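Local coordinates for VP2 (Primate bocaparvovirus 1, PDB 7L0Y), which self-assembles into the 60-subunit T=1 icosahedral capsid of human bocavirus 1, at residues V227-A232 and T513-V518; N93-F98 and V460-T465; M357-L362 and D386-T391; I349-S354 and T503-C508. All blocks are in the same frame, centred on the assembly; numbering follows the deposited sequence.

Contact 1 of 4, residues V227-A232 and T513-V518; sequences VNNERA and TNINKV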
loop_
_atom_site.group_PDB
_atom_site.type_symbol
_atom_site.label_atom_id
_atom_site.label_comp_id
_atom_site.label_asym_id
_atom_site.label_seq_id
_atom_site.Cartn_x
_atom_site.Cartn_y
_atom_site.Cartn_z
ATOM N N VAL A 227 28.073 -84.563 35.097
ATOM C CA VAL A 227 28.714 -85.863 35.200
ATOM C C VAL A 227 29.891 -85.890 34.236
ATOM O O VAL A 227 29.728 -85.703 33.027
ATOM C CB VAL A 227 27.722 -87.008 34.948
ATOM C CG1 VAL A 227 26.801 -86.668 33.859
ATOM C CG2 VAL A 227 28.474 -88.263 34.553
ATOM N N ASN A 228 31.080 -86.091 34.784
ATOM C CA ASN A 228 32.315 -85.939 34.043
ATOM C C ASN A 228 32.751 -87.266 33.450
ATOM O O ASN A 228 32.732 -88.301 34.113
ATOM C CB ASN A 228 33.411 -85.406 34.956
ATOM C CG ASN A 228 33.074 -84.062 35.534
ATOM O OD1 ASN A 228 33.127 -83.867 36.741
ATOM N ND2 ASN A 228 32.728 -83.119 34.677
ATOM N N ASN A 229 33.133 -87.235 32.184
ATOM C CA ASN A 229 33.720 -88.390 31.539
ATOM C C ASN A 229 35.184 -88.054 31.270
ATOM O O ASN A 229 35.534 -87.510 30.227
ATOM C CB ASN A 229 32.955 -88.698 30.256
ATOM C CG ASN A 229 33.372 -89.977 29.611
ATOM O OD1 ASN A 229 33.769 -90.924 30.272
ATOM N ND2 ASN A 229 33.285 -90.015 28.297
ATOM N N GLU A 230 36.050 -88.454 32.193
ATOM C CA GLU A 230 37.483 -88.241 32.081
ATOM C C GLU A 230 38.212 -89.226 32.970
ATOM O O GLU A 230 37.721 -89.610 34.031
ATOM C CB GLU A 230 37.907 -86.817 32.456
ATOM C CG GLU A 230 37.705 -85.772 31.382
ATOM C CD GLU A 230 38.006 -84.381 31.883
ATOM O OE1 GLU A 230 38.027 -84.191 33.115
ATOM O OE2 GLU A 230 38.268 -83.486 31.057
ATOM N N ARG A 231 39.419 -89.572 32.562
ATOM C CA ARG A 231 40.232 -90.543 33.265
ATOM C C ARG A 231 41.499 -89.868 33.756
ATOM O O ARG A 231 42.151 -89.135 33.008
ATOM C CB ARG A 231 40.601 -91.708 32.356
ATOM C CG ARG A 231 41.268 -92.841 33.079
ATOM C CD ARG A 231 41.672 -93.918 32.123
ATOM N NE ARG A 231 42.846 -93.542 31.352
ATOM C CZ ARG A 231 44.088 -93.819 31.724
ATOM N NH1 ARG A 231 45.107 -93.445 30.972
ATOM N NH2 ARG A 231 44.304 -94.498 32.837
ATOM N N ALA A 232 41.841 -90.111 35.011
ATOM C CA ALA A 232 43.152 -89.764 35.529
ATOM C C ALA A 232 44.137 -90.855 35.140
ATOM O O ALA A 232 43.945 -92.022 35.489
ATOM C CB ALA A 232 43.112 -89.600 37.044
ATOM N N THR A 513 36.560 -93.941 31.636
ATOM C CA THR A 513 37.495 -94.956 31.191
ATOM C C THR A 513 38.277 -94.595 29.939
ATOM O O THR A 513 39.162 -95.361 29.552
ATOM C CB THR A 513 36.753 -96.282 30.967
ATOM O OG1 THR A 513 37.665 -97.289 30.518
ATOM C CG2 THR A 513 35.647 -96.106 29.979
ATOM N N ASN A 514 38.006 -93.458 29.309
ATOM C CA ASN A 514 38.425 -93.219 27.937
ATOM C C ASN A 514 39.244 -91.952 27.766
ATOM O O ASN A 514 40.399 -92.011 27.345
ATOM C CB ASN A 514 37.201 -93.144 27.014
ATOM C CG ASN A 514 36.498 -94.469 26.848
ATOM O OD1 ASN A 514 37.045 -95.530 27.130
ATOM N ND2 ASN A 514 35.281 -94.414 26.341
ATOM N N ILE A 515 38.654 -90.800 28.048
ATOM C CA ILE A 515 39.259 -89.510 27.755
ATOM C C ILE A 515 40.181 -89.134 28.902
ATOM O O ILE A 515 39.745 -89.033 30.050
ATOM C CB ILE A 515 38.176 -88.445 27.544
ATOM C CG1 ILE A 515 37.292 -88.847 26.364
ATOM C CG2 ILE A 515 38.801 -87.098 27.306
ATOM C CD1 ILE A 515 35.986 -88.111 26.291
ATOM N N ASN A 516 41.455 -88.921 28.598
ATOM C CA ASN A 516 42.414 -88.578 29.633
ATOM C C ASN A 516 42.333 -87.100 29.987
ATOM O O ASN A 516 42.076 -86.246 29.140
ATOM C CB ASN A 516 43.834 -88.911 29.186
ATOM C CG ASN A 516 44.078 -90.386 29.097
ATOM O OD1 ASN A 516 43.385 -91.174 29.727
ATOM N ND2 ASN A 516 45.075 -90.777 28.320
ATOM N N LYS A 517 42.561 -86.810 31.259
ATOM C CA LYS A 517 42.731 -85.453 31.747
ATOM C C LYS A 517 44.090 -85.350 32.418
ATOM O O LYS A 517 44.599 -86.336 32.955
ATOM C CB LYS A 517 41.623 -85.069 32.720
ATOM C CG LYS A 517 41.559 -85.945 33.945
ATOM C CD LYS A 517 40.409 -85.560 34.833
ATOM C CE LYS A 517 40.287 -86.503 36.004
ATOM N NZ LYS A 517 39.153 -86.123 36.870
ATOM N N VAL A 518 44.663 -84.157 32.375
ATOM C CA VAL A 518 45.925 -83.889 33.025
ATOM C C VAL A 518 45.517 -83.410 34.403
ATOM O O VAL A 518 44.666 -82.541 34.524
ATOM C CB VAL A 518 46.718 -82.779 32.305
ATOM C CG1 VAL A 518 47.861 -82.292 33.175
ATOM C CG2 VAL A 518 47.245 -83.272 30.973
#

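Contact 2 of 4, residues N93-F98 and V460-T465; sequences NEYKRF and VERYAT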
loop_
_atom_site.group_PDB
_atom_site.type_symbol
_atom_site.label_atom_id
_atom_site.label_comp_id
_atom_site.label_asym_id
_atom_site.label_seq_id
_atom_site.Cartn_x
_atom_site.Cartn_y
_atom_site.Cartn_z
ATOM N N ASN A 93 32.290 -91.651 24.232
ATOM C CA ASN A 93 33.508 -91.515 23.449
ATOM C C ASN A 93 33.814 -90.065 23.103
ATOM O O ASN A 93 34.983 -89.679 23.058
ATOM C CB ASN A 93 33.425 -92.359 22.180
ATOM C CG ASN A 93 33.636 -93.832 22.448
ATOM O OD1 ASN A 93 34.232 -94.205 23.449
ATOM N ND2 ASN A 93 33.169 -94.671 21.545
ATOM N N GLU A 94 32.798 -89.258 22.812
ATOM C CA GLU A 94 33.036 -87.956 22.210
ATOM C C GLU A 94 32.964 -86.770 23.161
ATOM O O GLU A 94 33.231 -85.649 22.728
ATOM C CB GLU A 94 32.059 -87.722 21.057
ATOM C CG GLU A 94 32.240 -88.675 19.902
ATOM C CD GLU A 94 31.371 -88.319 18.721
ATOM O OE1 GLU A 94 30.544 -87.395 18.851
ATOM O OE2 GLU A 94 31.512 -88.955 17.659
ATOM N N TYR A 95 32.619 -86.961 24.428
ATOM C CA TYR A 95 32.376 -85.812 25.289
ATOM C C TYR A 95 33.005 -86.023 26.651
ATOM O O TYR A 95 32.920 -87.113 27.219
ATOM C CB TYR A 95 30.883 -85.547 25.468
ATOM C CG TYR A 95 30.162 -85.268 24.184
ATOM C CD1 TYR A 95 30.220 -84.021 23.597
ATOM C CD2 TYR A 95 29.404 -86.246 23.571
ATOM C CE1 TYR A 95 29.570 -83.763 22.437
ATOM C CE2 TYR A 95 28.748 -85.995 22.407
ATOM C CZ TYR A 95 28.830 -84.748 21.843
ATOM O OH TYR A 95 28.163 -84.483 20.676
ATOM N N LYS A 96 33.625 -84.969 27.174
ATOM C CA LYS A 96 34.239 -85.044 28.491
ATOM C C LYS A 96 33.243 -84.878 29.625
ATOM O O LYS A 96 33.518 -85.326 30.740
ATOM C CB LYS A 96 35.341 -83.997 28.609
ATOM C CG LYS A 96 34.871 -82.613 28.312
ATOM C CD LYS A 96 35.984 -81.622 28.465
ATOM C CE LYS A 96 36.321 -81.382 29.909
ATOM N NZ LYS A 96 37.427 -80.396 30.048
ATOM N N ARG A 97 32.113 -84.231 29.384
ATOM C CA ARG A 97 31.096 -84.121 30.412
ATOM C C ARG A 97 29.759 -83.820 29.760
ATOM O O ARG A 97 29.690 -83.341 28.630
ATOM C CB ARG A 97 31.452 -83.050 31.438
ATOM C CG ARG A 97 31.707 -81.717 30.832
ATOM C CD ARG A 97 31.832 -80.699 31.897
ATOM N NE ARG A 97 31.928 -79.370 31.331
ATOM C CZ ARG A 97 31.916 -78.262 32.052
ATOM N NH1 ARG A 97 31.785 -78.337 33.366
ATOM N NH2 ARG A 97 32.005 -77.086 31.457
ATOM N N PHE A 98 28.699 -84.108 30.501
ATOM C CA PHE A 98 27.344 -83.874 30.037
ATOM C C PHE A 98 26.460 -83.707 31.255
ATOM O O PHE A 98 26.811 -84.128 32.353
ATOM C CB PHE A 98 26.851 -85.016 29.147
ATOM C CG PHE A 98 26.849 -86.350 29.817
ATOM C CD1 PHE A 98 25.718 -86.825 30.436
ATOM C CD2 PHE A 98 27.983 -87.120 29.844
ATOM C CE1 PHE A 98 25.719 -88.042 31.045
ATOM C CE2 PHE A 98 27.987 -88.334 30.462
ATOM C CZ PHE A 98 26.855 -88.796 31.063
ATOM N N VAL A 460 26.170 -80.612 26.763
ATOM C CA VAL A 460 27.281 -81.530 26.590
ATOM C C VAL A 460 28.493 -80.723 26.160
ATOM O O VAL A 460 28.368 -79.611 25.642
ATOM C CB VAL A 460 26.917 -82.628 25.563
ATOM C CG1 VAL A 460 27.060 -82.130 24.138
ATOM C CG2 VAL A 460 27.644 -83.907 25.841
ATOM N N GLU A 461 29.678 -81.253 26.412
ATOM C CA GLU A 461 30.856 -80.474 26.075
ATOM C C GLU A 461 31.961 -81.421 25.641
ATOM O O GLU A 461 32.188 -82.442 26.291
ATOM C CB GLU A 461 31.246 -79.604 27.275
ATOM C CG GLU A 461 32.197 -78.489 26.980
ATOM C CD GLU A 461 33.611 -78.834 27.282
ATOM O OE1 GLU A 461 33.825 -79.628 28.210
ATOM O OE2 GLU A 461 34.509 -78.310 26.598
ATOM N N ARG A 462 32.628 -81.093 24.539
ATOM C CA ARG A 462 33.610 -82.003 23.975
ATOM C C ARG A 462 34.962 -81.823 24.649
ATOM O O ARG A 462 35.184 -80.901 25.435
ATOM C CB ARG A 462 33.760 -81.776 22.476
ATOM C CG ARG A 462 32.525 -82.063 21.691
ATOM C CD ARG A 462 32.781 -81.953 20.226
ATOM N NE ARG A 462 31.569 -82.177 19.453
ATOM C CZ ARG A 462 31.097 -83.372 19.133
ATOM N NH1 ARG A 462 31.728 -84.466 19.525
ATOM N NH2 ARG A 462 29.988 -83.471 18.421
ATOM N N TYR A 463 35.896 -82.686 24.283
ATOM C CA TYR A 463 37.208 -82.704 24.900
ATOM C C TYR A 463 38.248 -82.218 23.906
ATOM O O TYR A 463 38.071 -82.346 22.695
ATOM C CB TYR A 463 37.573 -84.107 25.387
ATOM C CG TYR A 463 37.749 -85.102 24.273
ATOM C CD1 TYR A 463 38.988 -85.305 23.689
ATOM C CD2 TYR A 463 36.678 -85.826 23.795
ATOM C CE1 TYR A 463 39.147 -86.195 22.671
ATOM C CE2 TYR A 463 36.832 -86.723 22.779
ATOM C CZ TYR A 463 38.067 -86.903 22.220
ATOM O OH TYR A 463 38.222 -87.798 21.199
ATOM N N ALA A 464 39.316 -81.640 24.431
ATOM C CA ALA A 464 40.517 -81.341 23.672
ATOM C C ALA A 464 41.699 -81.840 24.481
ATOM O O ALA A 464 41.747 -81.641 25.696
ATOM C CB ALA A 464 40.646 -79.845 23.394
ATOM N N THR A 465 42.637 -82.505 23.823
ATOM C CA THR A 465 43.781 -83.050 24.529
ATOM C C THR A 465 45.051 -82.745 23.756
ATOM O O THR A 465 45.048 -82.654 22.528
ATOM C CB THR A 465 43.641 -84.564 24.756
ATOM O OG1 THR A 465 44.672 -85.011 25.641
ATOM C CG2 THR A 465 43.740 -85.331 23.451
#

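Contact 3 of 4, residues M357-L362 and D386-T391; sequences MLRDQL and DRFPIT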
loop_
_atom_site.group_PDB
_atom_site.type_symbol
_atom_site.label_atom_id
_atom_site.label_comp_id
_atom_site.label_asym_id
_atom_site.label_seq_id
_atom_site.Cartn_x
_atom_site.Cartn_y
_atom_site.Cartn_z
ATOM N N MET A 357 42.848 -93.209 37.838
ATOM C CA MET A 357 43.707 -93.176 39.007
ATOM C C MET A 357 43.159 -92.303 40.120
ATOM O O MET A 357 43.840 -92.125 41.132
ATOM C CB MET A 357 45.099 -92.712 38.611
ATOM C CG MET A 357 45.830 -93.648 37.679
ATOM S SD MET A 357 46.193 -95.261 38.380
ATOM C CE MET A 357 44.983 -96.278 37.547
ATOM N N LEU A 358 41.966 -91.745 39.960
ATOM C CA LEU A 358 41.237 -91.144 41.064
ATOM C C LEU A 358 40.249 -92.102 41.698
ATOM O O LEU A 358 39.522 -91.711 42.612
ATOM C CB LEU A 358 40.526 -89.877 40.610
ATOM C CG LEU A 358 41.451 -88.679 40.463
ATOM C CD1 LEU A 358 40.745 -87.533 39.798
ATOM C CD2 LEU A 358 41.908 -88.283 41.847
ATOM N N ARG A 359 40.205 -93.339 41.235
ATOM C CA ARG A 359 39.416 -94.380 41.863
ATOM C C ARG A 359 40.365 -95.428 42.412
ATOM O O ARG A 359 41.577 -95.356 42.212
ATOM C CB ARG A 359 38.436 -95.014 40.872
ATOM C CG ARG A 359 37.421 -94.054 40.290
ATOM C CD ARG A 359 36.359 -93.676 41.291
ATOM N NE ARG A 359 35.522 -94.811 41.652
ATOM C CZ ARG A 359 34.584 -94.776 42.588
ATOM N NH1 ARG A 359 34.353 -93.662 43.256
ATOM N NH2 ARG A 359 33.872 -95.856 42.848
ATOM N N ASP A 360 39.794 -96.412 43.099
ATOM C CA ASP A 360 40.547 -97.557 43.601
ATOM C C ASP A 360 41.708 -97.116 44.485
ATOM O O ASP A 360 42.808 -97.665 44.430
ATOM C CB ASP A 360 41.036 -98.415 42.445
ATOM C CG ASP A 360 39.903 -99.053 41.693
ATOM O OD1 ASP A 360 38.799 -99.176 42.259
ATOM O OD2 ASP A 360 40.103 -99.391 40.513
ATOM N N GLN A 361 41.458 -96.104 45.300
ATOM C CA GLN A 361 42.486 -95.533 46.149
ATOM C C GLN A 361 42.668 -96.383 47.399
ATOM O O GLN A 361 41.750 -97.073 47.843
ATOM C CB GLN A 361 42.105 -94.107 46.527
ATOM C CG GLN A 361 41.840 -93.206 45.338
ATOM C CD GLN A 361 41.464 -91.804 45.744
ATOM O OE1 GLN A 361 41.101 -91.557 46.888
ATOM N NE2 GLN A 361 41.518 -90.880 44.800
ATOM N N LEU A 362 43.867 -96.337 47.967
ATOM C CA LEU A 362 44.139 -97.028 49.218
ATOM C C LEU A 362 45.034 -96.174 50.096
ATOM O O LEU A 362 45.796 -95.341 49.609
ATOM C CB LEU A 362 44.795 -98.392 48.993
ATOM C CG LEU A 362 43.939 -99.485 48.362
ATOM C CD1 LEU A 362 44.787 -100.699 48.089
ATOM C CD2 LEU A 362 42.780 -99.837 49.273
ATOM N N ASP A 386 37.438 -89.255 42.222
ATOM C CA ASP A 386 36.474 -89.119 41.148
ATOM C C ASP A 386 35.211 -89.861 41.560
ATOM O O ASP A 386 35.249 -90.711 42.439
ATOM C CB ASP A 386 37.026 -89.671 39.838
ATOM C CG ASP A 386 37.602 -88.590 38.946
ATOM O OD1 ASP A 386 37.617 -87.411 39.358
ATOM O OD2 ASP A 386 38.034 -88.922 37.822
ATOM N N ARG A 387 34.088 -89.534 40.930
ATOM C CA ARG A 387 32.820 -90.203 41.216
ATOM C C ARG A 387 32.812 -91.600 40.627
ATOM O O ARG A 387 33.568 -91.900 39.710
ATOM C CB ARG A 387 31.620 -89.435 40.645
ATOM C CG ARG A 387 31.476 -87.997 41.100
ATOM C CD ARG A 387 30.035 -87.511 41.007
ATOM N NE ARG A 387 29.184 -88.104 42.033
ATOM C CZ ARG A 387 28.105 -88.840 41.796
ATOM N NH1 ARG A 387 27.709 -89.066 40.553
ATOM N NH2 ARG A 387 27.414 -89.339 42.805
ATOM N N PHE A 388 31.963 -92.459 41.170
ATOM C CA PHE A 388 31.823 -93.808 40.652
ATOM C C PHE A 388 31.489 -93.735 39.166
ATOM O O PHE A 388 30.578 -93.018 38.767
ATOM C CB PHE A 388 30.716 -94.542 41.390
ATOM C CG PHE A 388 30.425 -95.894 40.831
ATOM C CD1 PHE A 388 31.300 -96.939 41.042
ATOM C CD2 PHE A 388 29.289 -96.118 40.082
ATOM C CE1 PHE A 388 31.047 -98.188 40.523
ATOM C CE2 PHE A 388 29.023 -97.367 39.568
ATOM C CZ PHE A 388 29.908 -98.401 39.782
ATOM N N PRO A 389 32.256 -94.441 38.334
ATOM C CA PRO A 389 31.978 -94.399 36.894
ATOM C C PRO A 389 30.604 -94.971 36.609
ATOM O O PRO A 389 30.325 -96.129 36.909
ATOM C CB PRO A 389 33.086 -95.272 36.299
ATOM C CG PRO A 389 34.134 -95.320 37.355
ATOM C CD PRO A 389 33.387 -95.327 38.638
ATOM N N ILE A 390 29.781 -94.198 35.966
ATOM C CA ILE A 390 28.408 -94.617 35.746
ATOM C C ILE A 390 28.279 -95.209 34.358
ATOM O O ILE A 390 28.869 -94.723 33.391
ATOM C CB ILE A 390 27.415 -93.460 35.979
ATOM C CG1 ILE A 390 27.741 -92.240 35.119
ATOM C CG2 ILE A 390 27.358 -93.110 37.439
ATOM C CD1 ILE A 390 26.855 -92.068 33.936
ATOM N N THR A 391 27.533 -96.297 34.276
ATOM C CA THR A 391 27.219 -96.941 33.019
ATOM C C THR A 391 25.854 -96.478 32.540
ATOM O O THR A 391 25.171 -95.678 33.176
ATOM C CB THR A 391 27.245 -98.461 33.160
ATOM O OG1 THR A 391 26.279 -98.869 34.131
ATOM C CG2 THR A 391 28.607 -98.929 33.593
#

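Contact 4 of 4, residues I349-S354 and T503-C508; sequences IIANPS and TSYDQC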
loop_
_atom_site.group_PDB
_atom_site.type_symbol
_atom_site.label_atom_id
_atom_site.label_comp_id
_atom_site.label_asym_id
_atom_site.label_seq_id
_atom_site.Cartn_x
_atom_site.Cartn_y
_atom_site.Cartn_z
ATOM N N ILE A 349 25.989 -108.214 36.801
ATOM C CA ILE A 349 27.115 -107.415 36.340
ATOM C C ILE A 349 27.815 -106.822 37.545
ATOM O O ILE A 349 27.206 -106.103 38.343
ATOM C CB ILE A 349 26.683 -106.324 35.352
ATOM C CG1 ILE A 349 26.297 -106.969 34.026
ATOM C CG2 ILE A 349 27.789 -105.318 35.156
ATOM C CD1 ILE A 349 25.798 -106.027 33.034
ATOM N N ILE A 350 29.097 -107.120 37.663
ATOM C CA ILE A 350 29.939 -106.639 38.742
ATOM C C ILE A 350 30.746 -105.466 38.214
ATOM O O ILE A 350 31.377 -105.568 37.158
ATOM C CB ILE A 350 30.865 -107.753 39.243
ATOM C CG1 ILE A 350 30.044 -108.968 39.659
ATOM C CG2 ILE A 350 31.680 -107.258 40.402
ATOM C CD1 ILE A 350 30.865 -110.185 39.933
ATOM N N ALA A 351 30.729 -104.354 38.938
ATOM C CA ALA A 351 31.531 -103.212 38.533
ATOM C C ALA A 351 33.013 -103.538 38.654
ATOM O O ALA A 351 33.463 -104.115 39.644
ATOM C CB ALA A 351 31.185 -101.989 39.374
ATOM N N ASN A 352 33.770 -103.162 37.641
ATOM C CA ASN A 352 35.190 -103.450 37.560
ATOM C C ASN A 352 35.962 -102.147 37.607
ATOM O O ASN A 352 35.401 -101.075 37.361
ATOM C CB ASN A 352 35.533 -104.225 36.280
ATOM C CG ASN A 352 34.958 -105.620 36.280
ATOM O OD1 ASN A 352 34.345 -106.053 35.307
ATOM N ND2 ASN A 352 35.149 -106.336 37.382
ATOM N N PRO A 353 37.239 -102.199 37.983
ATOM C CA PRO A 353 38.052 -100.979 38.000
ATOM C C PRO A 353 38.046 -100.280 36.653
ATOM O O PRO A 353 38.307 -100.887 35.615
ATOM C CB PRO A 353 39.445 -101.495 38.354
ATOM C CG PRO A 353 39.183 -102.716 39.136
ATOM C CD PRO A 353 37.971 -103.350 38.537
ATOM N N SER A 354 37.747 -98.986 36.683
ATOM C CA SER A 354 37.744 -98.158 35.489
ATOM C C SER A 354 39.144 -97.813 35.015
ATOM O O SER A 354 39.287 -97.229 33.938
ATOM C CB SER A 354 36.968 -96.864 35.741
ATOM O OG SER A 354 37.598 -96.075 36.733
ATOM N N THR A 503 26.883 -108.790 29.426
ATOM C CA THR A 503 27.249 -109.719 30.485
ATOM C C THR A 503 28.385 -109.181 31.343
ATOM O O THR A 503 28.693 -109.747 32.395
ATOM C CB THR A 503 27.619 -111.077 29.894
ATOM O OG1 THR A 503 28.681 -110.920 28.948
ATOM C CG2 THR A 503 26.430 -111.687 29.210
ATOM N N SER A 504 29.013 -108.091 30.928
ATOM C CA SER A 504 30.128 -107.541 31.674
ATOM C C SER A 504 29.933 -106.052 31.890
ATOM O O SER A 504 29.084 -105.411 31.270
ATOM C CB SER A 504 31.469 -107.786 30.972
ATOM O OG SER A 504 31.571 -107.058 29.767
ATOM N N TYR A 505 30.751 -105.519 32.793
ATOM C CA TYR A 505 30.653 -104.116 33.164
ATOM C C TYR A 505 31.126 -103.210 32.038
ATOM O O TYR A 505 30.599 -102.109 31.854
ATOM C CB TYR A 505 31.461 -103.886 34.438
ATOM C CG TYR A 505 31.543 -102.463 34.897
ATOM C CD1 TYR A 505 30.462 -101.850 35.493
ATOM C CD2 TYR A 505 32.710 -101.744 34.762
ATOM C CE1 TYR A 505 30.536 -100.560 35.923
ATOM C CE2 TYR A 505 32.794 -100.454 35.189
ATOM C CZ TYR A 505 31.705 -99.863 35.770
ATOM O OH TYR A 505 31.784 -98.562 36.202
ATOM N N ASP A 506 32.114 -103.658 31.266
ATOM C CA ASP A 506 32.622 -102.834 30.179
ATOM C C ASP A 506 31.661 -102.795 29.005
ATOM O O ASP A 506 31.638 -101.813 28.257
ATOM C CB ASP A 506 33.991 -103.334 29.732
ATOM C CG ASP A 506 35.082 -103.003 30.725
ATOM O OD1 ASP A 506 34.857 -102.122 31.580
ATOM O OD2 ASP A 506 36.165 -103.618 30.655
ATOM N N GLN A 507 30.863 -103.845 28.821
ATOM C CA GLN A 507 29.851 -103.809 27.776
ATOM C C GLN A 507 28.773 -102.788 28.092
ATOM O O GLN A 507 28.072 -102.322 27.189
ATOM C CB GLN A 507 29.244 -105.192 27.592
ATOM C CG GLN A 507 30.229 -106.200 27.082
ATOM C CD GLN A 507 29.658 -107.585 27.031
ATOM O OE1 GLN A 507 28.687 -107.891 27.710
ATOM N NE2 GLN A 507 30.277 -108.442 26.248
ATOM N N CYS A 508 28.632 -102.424 29.362
ATOM C CA CYS A 508 27.749 -101.339 29.744
ATOM C C CYS A 508 28.346 -99.973 29.460
ATOM O O CYS A 508 27.643 -98.970 29.608
ATOM C CB CYS A 508 27.397 -101.463 31.219
ATOM S SG CYS A 508 26.432 -102.918 31.621
#

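Contact 1 of 4, residues V227-A232 and T513-V518
Arg231 is gripped through both its backbone and its side chain by the C-terminal residues of the chain. Its N donates to Ile515 O (2.6 Å) and its O accepts from Lys517 N (2.9 Å, N-H...O angle 162°), which leaves Asn516 as its parallel bridge partner. Both side chains leave the sheet on the same face and run side by side. Arg231 NE donates to Asn516 OD1 at 2.9 Å, with the acceptor tilted 25° from the guanidinium plane, and NH1 adds a weak bond to the same oxygen. A bend at chi3 (75°) turns the otherwise extended arginine so that NE faces the amide. Flanking this pair, the extended Lys517 chain crosses Glu230 at about a right angle, its CD lying 3.2 Å from Glu230 OE1.

The arrangement is a short, weakly bonded parallel pairing added to the jelly roll of parvovirus capsid proteins, with 516-517 beside the end of strand 215-232, whose earlier part pairs antiparallel with strand 95-118. Before that junction, Ile515 CD1 packs 3.9 Å from Asn229 ND2. The Asn229 amide is itself fixed by Thr92 O, Tyr95 O and Lys512 N. Farther out, Arg231 NH2 bonds Leu355 O. Lys517 NZ stays 4.4 Å from Glu230 OE1, beyond a salt bridge; it forms one with Asp386 and also donates to Arg402 O of a neighbouring subunit.

Contact 2 of 4, residues N93-F98 and V460-T465
A classic beta bulge joins strands 95-118 and 446-462: Lys96 and Arg97 both face Glu461 on the opposing strand. Glu461 N donates to Arg97 O (3.0 Å), while Lys96 N makes a weak bond to Glu461 O. The Glu461 side chain bends at chi2 and serves the same two residues, with OE1 in a long salt bridge to Arg97 NE (3.7 Å) and lying against CG and CD of Lys96, whose side chain it crosses. In the next pair, Phe98 CB meets Val460 CG2 at 3.6 Å. That methyl, anti to the valine N, also makes a CH-pi contact over one face of Tyr95, 3.6 Å from the ring centroid; Glu94 CB lies toward the rim of the opposite face.

These strands are adjacent in the BIDG sheet of the parvovirus jelly roll, and the bulge falls where helix 85-94 gives way to strand 95-118. Arg462 reaches back along this corner. Its guanidinium lies 30° from the plane of Tyr95, with Tyr95 CE1 3.6 Å above the guanidinium centre, and NH1 donates a nearly straight hydrogen bond, part of a salt bridge, to Glu94 OE1 (3.2 Å, 177°), meeting the oxygen from above the carboxylate plane. Arg462 NE is paired with Asp28, and Tyr95 OH is bonded to Ser27. The Tyr463 ring sets CE2 3.5 Å from Asn93 O and makes a cation-pi contact with Arg90 of a neighbouring subunit. Arg462 to Thr465 begin the segment assigned as a nuclear localization signal.

Contact 3 of 4, residues M357-L362 and D386-T391
Two successive bends in Arg359, at chi2 (-74°) and chi3 (-66°), fold its guanidinium over the backbone that follows Asp386. There NH1 donates to Asp386 O at 3.2 Å, with the acceptor close to the guanidinium plane. One face of the group rests on Phe388 CA, which stands 3.5 Å above its centre. The Phe388 side chain, CG anti to the backbone N, places CD1 3.3 Å from Arg359 NH2, so the nitrogen sits at the ring edge rather than over the face, the two planes being 72° apart. The Arg359 and Pro389 side chains approach from opposite directions, with Pro389 CD 3.7 Å from NE and oblique to the guanidinium. A backbone bond also joins the segments: Asp386 N donates to Leu358 O (3.2 Å) in a nearly straight bond, coming from above the carbonyl plane. Beside it, the Asp386 carbons pack on Leu358, with CB to CB at 3.6 Å, while OD1 accepts from Asp404 N of a neighbouring subunit.

The contact is buried and joins two loops between short strands. The first leads into strand 361-366, where Gln361 and Leu362 pair antiparallel with a strand of that neighbour, so the sheet runs on across the interface. The second follows strand 384-385, with Leu358 also packed on Val384, and Ile390 beyond it touches Val227 of strand 215-232.

Contact 4 of 4, residues I349-S354 and T503-C508
The Tyr505 ring lies flat against the backbone of Ala351 and Asn352, with Ala351 CA and Asn352 N over the same face and Ile349 CG2 near its plane at the edge. Ala351 CA makes a CH-pi contact 3.8 Å from the ring centroid, 23° off the normal, and Asn352 N stands 3.4 Å from CD2. The ring reaches this position because CG is anti to the backbone N (chi1 176°). Asn352 slides past in the opposite direction, its amide nearly perpendicular to the ring and OD1 3.7 Å from Tyr505 CB. At the other end, Ile349 extends CD1 to Cys508 SG (3.5 Å), while its CG2 approaches Tyr505 CA at 3.7 Å.

The two segments share no hydrogen bond; they fit by shape. Within 503-508, Gln507 braces the start of the segment: OE1 accepts from Thr503 N (2.6 Å), nearly along the C=O axis, and from Ser504 N (3.2 Å), which comes from above the carbonyl plane. Gln507 N returns a weak bond to Ser504 OG. Gln507 NE2 is held by Gly478 O and Ser480 OG.

Tyr505 OH continues to a weak bond with Pro389 O. The Tyr505 side chain also touches Trp336 of strand 335-337, the antiparallel partner of strand 348-350, so residues 503-508 pack where this two-stranded sheet passes into loop; Ile349 and Ala351 bond through their backbones to Trp336 and Leu334.

In the fold
Contact 2 lies within the jelly roll and contact 1 adds the C-terminal residues to it: strands 95-118 and 215-232 are neighbours there, and backbone pairs such as Asn229 with Lys96 tie the two contacts together, their centres about 9 Å apart. Both combine strand pairing with arginine side-chain bonds. Contact 3, also buried, uses an arginine on backbone between loops, and Ala232 with Met357 links it to contact 1; both touch the same neighbouring subunit, whereas contact 2 faces a different one. Contact 4 is only partly buried, lacks hydrogen bonds across its segments and relies on ring and aliphatic packing; it meets contact 3 through Thr391 against Tyr505 and Cys508, but stays clear of contact 2.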